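Local coordinates for regulatory protein YycH-like domain-containing protein (Eubacterium rectale, PDB 5COZ) that is of unknown function but probably has a YycH-like regulatory domain, and binds a sodium ion in the crystal, at residues V93-I106 with W109-N122. Sequence-based numbering, arbitrary orientation.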
loop_
_atom_site.group_PDB
_atom_site.type_symbol
_atom_site.label_atom_id
_atom_site.label_comp_id
_atom_site.label_asym_id
_atom_site.label_seq_id
_atom_site.Cartn_x
_atom_site.Cartn_y
_atom_site.Cartn_z
ATOM N N VAL A 93 -16.790 -16.800 -23.476
ATOM C CA VAL A 93 -16.590 -15.893 -24.610
ATOM C C VAL A 93 -15.225 -15.188 -24.593
ATOM O O VAL A 93 -14.905 -14.463 -25.541
ATOM C CB VAL A 93 -17.736 -14.850 -24.746
ATOM C CG1 VAL A 93 -19.050 -15.523 -25.147
ATOM C CG2 VAL A 93 -17.911 -14.019 -23.480
ATOM N N CYS A 94 -14.422 -15.395 -23.547
ATOM C CA CYS A 94 -13.086 -14.805 -23.429
ATOM C C CYS A 94 -12.118 -15.343 -24.432
ATOM O O CYS A 94 -12.225 -16.523 -24.800
ATOM C CB CYS A 94 -12.547 -15.028 -22.030
ATOM S SG CYS A 94 -13.158 -13.830 -20.853
ATOM N N VAL A 95 -11.135 -14.520 -24.825
ATOM C CA VAL A 95 -10.035 -14.889 -25.691
ATOM C C VAL A 95 -8.763 -14.867 -24.863
ATOM O O VAL A 95 -8.430 -13.850 -24.231
ATOM C CB VAL A 95 -9.925 -13.962 -26.936
ATOM C CG1 VAL A 95 -8.739 -14.358 -27.817
ATOM C CG2 VAL A 95 -11.217 -13.991 -27.755
ATOM N N GLN A 96 -8.041 -15.979 -24.864
ATOM C CA GLN A 96 -6.784 -16.088 -24.169
ATOM C C GLN A 96 -5.649 -15.669 -25.115
ATOM O O GLN A 96 -5.672 -15.977 -26.315
ATOM C CB GLN A 96 -6.585 -17.544 -23.661
ATOM C CG GLN A 96 -5.307 -17.816 -22.839
ATOM C CD GLN A 96 -4.046 -18.190 -23.634
ATOM O OE1 GLN A 96 -3.946 -17.997 -24.857
ATOM N NE2 GLN A 96 -3.066 -18.774 -22.954
ATOM N N SER A 97 -4.642 -15.006 -24.566
ATOM C CA SER A 97 -3.393 -14.725 -25.272
ATOM C C SER A 97 -2.235 -14.874 -24.316
ATOM O O SER A 97 -2.410 -14.884 -23.090
ATOM C CB SER A 97 -3.392 -13.382 -26.001
ATOM O OG SER A 97 -3.760 -12.318 -25.155
ATOM N N HIS A 98 -1.046 -15.094 -24.871
ATOM C CA HIS A 98 0.152 -15.335 -24.095
ATOM C C HIS A 98 1.394 -14.798 -24.819
ATOM O O HIS A 98 1.503 -14.930 -26.046
ATOM C CB HIS A 98 0.293 -16.853 -23.856
ATOM C CG HIS A 98 1.635 -17.272 -23.361
ATOM N ND1 HIS A 98 2.556 -17.882 -24.203
ATOM C CD2 HIS A 98 2.201 -17.097 -22.145
ATOM C CE1 HIS A 98 3.629 -18.090 -23.458
ATOM N NE2 HIS A 98 3.471 -17.616 -22.223
ATOM N N ARG A 99 2.331 -14.220 -24.045
ATOM C CA ARG A 99 3.634 -13.730 -24.517
ATOM C C ARG A 99 4.709 -14.125 -23.543
ATOM O O ARG A 99 4.434 -14.257 -22.346
ATOM C CB ARG A 99 3.681 -12.175 -24.615
ATOM C CG ARG A 99 2.517 -11.501 -25.267
ATOM C CD ARG A 99 2.866 -10.064 -25.594
ATOM N NE ARG A 99 3.124 -9.215 -24.432
ATOM C CZ ARG A 99 2.184 -8.584 -23.744
ATOM N NH1 ARG A 99 0.897 -8.804 -24.008
ATOM N NH2 ARG A 99 2.517 -7.756 -22.763
ATOM N N SER A 100 5.955 -14.233 -24.034
ATOM C CA SER A 100 7.143 -14.466 -23.214
ATOM C C SER A 100 8.065 -13.285 -23.401
ATOM O O SER A 100 8.388 -12.958 -24.545
ATOM C CB SER A 100 7.852 -15.759 -23.613
ATOM O OG SER A 100 6.996 -16.888 -23.570
ATOM N N GLU A 101 8.455 -12.609 -22.324
ATOM C CA GLU A 101 9.346 -11.444 -22.442
ATOM C C GLU A 101 10.442 -11.528 -21.413
ATOM O O GLU A 101 10.151 -11.438 -20.225
ATOM C CB GLU A 101 8.562 -10.133 -22.286
ATOM C CG GLU A 101 7.819 -9.785 -23.560
ATOM C CD GLU A 101 6.693 -8.774 -23.495
ATOM O OE1 GLU A 101 6.692 -7.926 -22.574
ATOM O OE2 GLU A 101 5.872 -8.764 -24.442
ATOM N N ASN A 102 11.710 -11.719 -21.868
ATOM C CA ASN A 102 12.901 -11.843 -21.001
ATOM C C ASN A 102 12.727 -12.907 -19.902
ATOM O O ASN A 102 13.040 -12.659 -18.737
ATOM C CB ASN A 102 13.248 -10.498 -20.355
ATOM C CG ASN A 102 13.591 -9.416 -21.336
ATOM O OD1 ASN A 102 14.364 -9.604 -22.289
ATOM N ND2 ASN A 102 13.039 -8.247 -21.096
ATOM N N GLY A 103 12.211 -14.064 -20.283
ATOM C CA GLY A 103 11.996 -15.178 -19.365
ATOM C C GLY A 103 10.742 -15.078 -18.516
ATOM O O GLY A 103 10.465 -15.995 -17.738
ATOM N N ASN A 104 9.973 -13.980 -18.649
ATOM C CA ASN A 104 8.722 -13.802 -17.907
ATOM C C ASN A 104 7.540 -14.162 -18.791
ATOM O O ASN A 104 7.480 -13.704 -19.928
ATOM C CB ASN A 104 8.573 -12.358 -17.407
ATOM C CG ASN A 104 9.684 -11.877 -16.492
ATOM O OD1 ASN A 104 10.192 -10.760 -16.641
ATOM N ND2 ASN A 104 10.075 -12.691 -15.518
ATOM N N GLU A 105 6.597 -14.949 -18.269
ATOM C CA GLU A 105 5.386 -15.336 -19.001
ATOM C C GLU A 105 4.263 -14.356 -18.698
ATOM O O GLU A 105 4.110 -13.931 -17.562
ATOM C CB GLU A 105 4.926 -16.776 -18.662
ATOM C CG GLU A 105 5.986 -17.861 -18.822
ATOM C CD GLU A 105 6.706 -17.854 -20.159
ATOM O OE1 GLU A 105 6.017 -17.746 -21.198
ATOM O OE2 GLU A 105 7.958 -17.901 -20.167
ATOM N N ILE A 106 3.521 -13.960 -19.722
ATOM C CA ILE A 106 2.398 -13.027 -19.577
ATOM C C ILE A 106 1.162 -13.673 -20.178
ATOM O O ILE A 106 1.186 -14.071 -21.345
ATOM C CB ILE A 106 2.739 -11.688 -20.303
ATOM C CG1 ILE A 106 4.024 -11.044 -19.728
ATOM C CG2 ILE A 106 1.542 -10.699 -20.303
ATOM C CD1 ILE A 106 4.766 -10.142 -20.721
ATOM N N TRP A 109 -6.574 -12.673 -20.631
ATOM C CA TRP A 109 -7.921 -13.147 -20.972
ATOM C C TRP A 109 -8.770 -11.919 -21.186
ATOM O O TRP A 109 -8.871 -11.084 -20.288
ATOM C CB TRP A 109 -8.535 -14.042 -19.882
ATOM C CG TRP A 109 -7.859 -15.359 -19.751
ATOM C CD1 TRP A 109 -8.244 -16.539 -20.325
ATOM C CD2 TRP A 109 -6.679 -15.639 -19.005
ATOM N NE1 TRP A 109 -7.372 -17.539 -19.977
ATOM C CE2 TRP A 109 -6.427 -17.027 -19.126
ATOM C CE3 TRP A 109 -5.841 -14.865 -18.169
ATOM C CZ2 TRP A 109 -5.358 -17.654 -18.473
ATOM C CZ3 TRP A 109 -4.798 -15.495 -17.502
ATOM C CH2 TRP A 109 -4.540 -16.864 -17.693
ATOM N N ASP A 110 -9.353 -11.787 -22.369
ATOM C CA ASP A 110 -10.130 -10.598 -22.671
ATOM C C ASP A 110 -11.509 -10.936 -23.175
ATOM O O ASP A 110 -11.673 -11.823 -24.015
ATOM C CB ASP A 110 -9.378 -9.796 -23.760
ATOM C CG ASP A 110 -8.119 -9.146 -23.238
ATOM O OD1 ASP A 110 -8.230 -8.096 -22.580
ATOM O OD2 ASP A 110 -7.026 -9.725 -23.431
ATOM N N ASN A 111 -12.507 -10.218 -22.668
ATOM C CA ASN A 111 -13.857 -10.312 -23.204
ATOM C C ASN A 111 -13.989 -9.068 -24.051
ATOM O O ASN A 111 -14.103 -7.961 -23.526
ATOM C CB ASN A 111 -14.908 -10.435 -22.105
ATOM C CG ASN A 111 -16.309 -10.583 -22.650
ATOM O OD1 ASN A 111 -16.590 -10.258 -23.800
ATOM N ND2 ASN A 111 -17.220 -11.036 -21.815
ATOM N N ASN A 112 -13.878 -9.226 -25.367
ATOM C CA ASN A 112 -13.896 -8.089 -26.280
ATOM C C ASN A 112 -15.300 -7.440 -26.416
ATOM O O ASN A 112 -15.385 -6.300 -26.867
ATOM C CB ASN A 112 -13.336 -8.500 -27.638
ATOM C CG ASN A 112 -11.926 -9.058 -27.557
ATOM O OD1 ASN A 112 -11.688 -10.239 -27.841
ATOM N ND2 ASN A 112 -10.968 -8.247 -27.109
ATOM N N TYR A 113 -16.366 -8.108 -25.961
ATOM C CA TYR A 113 -17.702 -7.497 -26.014
ATOM C C TYR A 113 -17.910 -6.529 -24.829
ATOM O O TYR A 113 -18.383 -5.406 -25.024
ATOM C CB TYR A 113 -18.806 -8.571 -26.005
ATOM C CG TYR A 113 -18.720 -9.580 -27.129
ATOM C CD1 TYR A 113 -19.298 -9.321 -28.370
ATOM C CD2 TYR A 113 -18.107 -10.816 -26.939
ATOM C CE1 TYR A 113 -19.240 -10.255 -29.404
ATOM C CE2 TYR A 113 -18.034 -11.753 -27.968
ATOM C CZ TYR A 113 -18.612 -11.473 -29.197
ATOM O OH TYR A 113 -18.545 -12.391 -30.218
ATOM N N THR A 114 -17.557 -6.968 -23.607
ATOM C CA THR A 114 -17.759 -6.189 -22.368
ATOM C C THR A 114 -16.561 -5.327 -21.992
ATOM O O THR A 114 -16.713 -4.394 -21.207
ATOM C CB THR A 114 -18.070 -7.125 -21.210
ATOM O OG1 THR A 114 -16.922 -7.947 -20.976
ATOM C CG2 THR A 114 -19.302 -7.983 -21.466
ATOM N N GLN A 115 -15.372 -5.657 -22.514
ATOM C CA GLN A 115 -14.102 -4.976 -22.252
ATOM C C GLN A 115 -13.553 -5.374 -20.860
ATOM O O GLN A 115 -12.701 -4.673 -20.327
ATOM C CB GLN A 115 -14.179 -3.440 -22.418
ATOM C CG GLN A 115 -14.640 -2.993 -23.809
ATOM C CD GLN A 115 -13.510 -2.442 -24.632
ATOM O OE1 GLN A 115 -12.710 -3.182 -25.216
ATOM N NE2 GLN A 115 -13.435 -1.121 -24.709
ATOM N N ASP A 116 -14.006 -6.517 -20.309
ATOM C CA ASP A 116 -13.460 -7.071 -19.062
ATOM C C ASP A 116 -12.127 -7.742 -19.380
ATOM O O ASP A 116 -11.953 -8.271 -20.485
ATOM C CB ASP A 116 -14.406 -8.113 -18.447
ATOM C CG ASP A 116 -15.793 -7.634 -18.074
ATOM O OD1 ASP A 116 -15.911 -6.517 -17.567
ATOM O OD2 ASP A 116 -16.753 -8.402 -18.266
ATOM N N SER A 117 -11.186 -7.729 -18.435
ATOM C CA SER A 117 -9.917 -8.379 -18.720
ATOM C C SER A 117 -9.233 -8.889 -17.476
ATOM O O SER A 117 -9.464 -8.393 -16.369
ATOM C CB SER A 117 -8.957 -7.441 -19.449
ATOM O OG SER A 117 -8.481 -6.411 -18.606
ATOM N N ILE A 118 -8.394 -9.913 -17.681
ATOM C CA ILE A 118 -7.498 -10.455 -16.678
ATOM C C ILE A 118 -6.102 -10.480 -17.281
ATOM O O ILE A 118 -5.951 -10.912 -18.427
ATOM C CB ILE A 118 -7.936 -11.841 -16.163
ATOM C CG1 ILE A 118 -9.332 -11.789 -15.504
ATOM C CG2 ILE A 118 -6.863 -12.454 -15.206
ATOM C CD1 ILE A 118 -9.887 -13.169 -15.203
ATOM N N ALA A 119 -5.080 -10.027 -16.541
ATOM C CA ALA A 119 -3.712 -10.090 -17.019
ATOM C C ALA A 119 -2.867 -10.600 -15.893
ATOM O O ALA A 119 -2.908 -10.036 -14.797
ATOM C CB ALA A 119 -3.235 -8.703 -17.444
ATOM N N ILE A 120 -2.083 -11.656 -16.146
ATOM C CA ILE A 120 -1.224 -12.203 -15.108
ATOM C C ILE A 120 0.213 -12.249 -15.633
ATOM O O ILE A 120 0.450 -12.810 -16.698
ATOM C CB ILE A 120 -1.699 -13.591 -14.606
ATOM C CG1 ILE A 120 -3.146 -13.510 -14.103
ATOM C CG2 ILE A 120 -0.746 -14.126 -13.518
ATOM C CD1 ILE A 120 -3.764 -14.898 -13.810
ATOM N N ARG A 121 1.144 -11.659 -14.874
ATOM C CA ARG A 121 2.577 -11.637 -15.184
ATOM C C ARG A 121 3.324 -12.355 -14.049
ATOM O O ARG A 121 2.690 -12.856 -13.111
ATOM C CB ARG A 121 3.067 -10.167 -15.294
ATOM C CG ARG A 121 2.633 -9.395 -16.524
ATOM C CD ARG A 121 3.153 -7.961 -16.493
ATOM N NE ARG A 121 4.588 -7.877 -16.787
ATOM C CZ ARG A 121 5.541 -7.731 -15.869
ATOM N NH1 ARG A 121 5.226 -7.646 -14.581
ATOM N NH2 ARG A 121 6.815 -7.671 -16.232
ATOM N N ASN A 122 4.664 -12.323 -14.046
ATOM C CA ASN A 122 5.390 -12.997 -12.968
ATOM C C ASN A 122 5.140 -12.380 -11.583
ATOM O O ASN A 122 5.042 -13.126 -10.609
ATOM C CB ASN A 122 6.906 -13.014 -13.264
ATOM C CG ASN A 122 7.496 -11.645 -13.538
ATOM O OD1 ASN A 122 7.046 -10.917 -14.414
ATOM N ND2 ASN A 122 8.513 -11.259 -12.781
HETATM O O HOH W 1 -14.309 -11.956 -26.455
HETATM O O HOH W 2 -6.448 -12.018 -24.911
#
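The side-chain amides of Asn104 and Asn122 lie flat on one another, their planes only 4° apart, with no hydrogen bond between them: Asn104 ND2 sits 3.4 Å from Asn122 CG. The stack lies at one end of three successive strands of a larger antiparallel sheet, the middle one, 104-111, being shared by the beta hairpins 95-101/104-111 and 104-111/116-120. Asn122 reaches the stack because its CG stands between its backbone N and carbonyl carbon (chi1 54°). Its OD1, buried without a polar partner in the model, also lies over one face of the Arg121 guanidinium, whose NH1 makes a salt bridge to Asp123. Next along, the Arg121 aliphatic chain runs beside Ile106, CG to Ile106 CG1 at 3.9 Å.

At the far end of the first hairpin, Val95 and Asp110 form a hydrogen-bonded pair, Val95 N to Asp110 O and Asp110 N to Val95 O both 2.9 Å. A water on this side donates to Val95 O and to Asp110 OD2 while accepting from Ser97 OG. On the opposite face, toward helix 73-87, Gln96 lays its CG 3.5 Å from Trp109 NE1; the indole also meets Tyr77 edge-to-face and touches Met80.

Beyond strand 104-111 the chain turns through an Asx turn, Tyr113 N donating to Asn111 OD1 at 3.1 Å. That same amide presents its other branch to the opposing segment: with CG anti to the backbone N (chi1 -178°), Asn111 ND2 comes 3.5 Å from Val93 CG2. An alanine here, lacking OD1 and ND2, would leave the Tyr113 N-H without its acceptor and would probably free the turn to shift and open a gap beside Val93. A G1 bulge completes the turn, Gln115 N donating to Asn111 O and Asn111 N to Asp116 O.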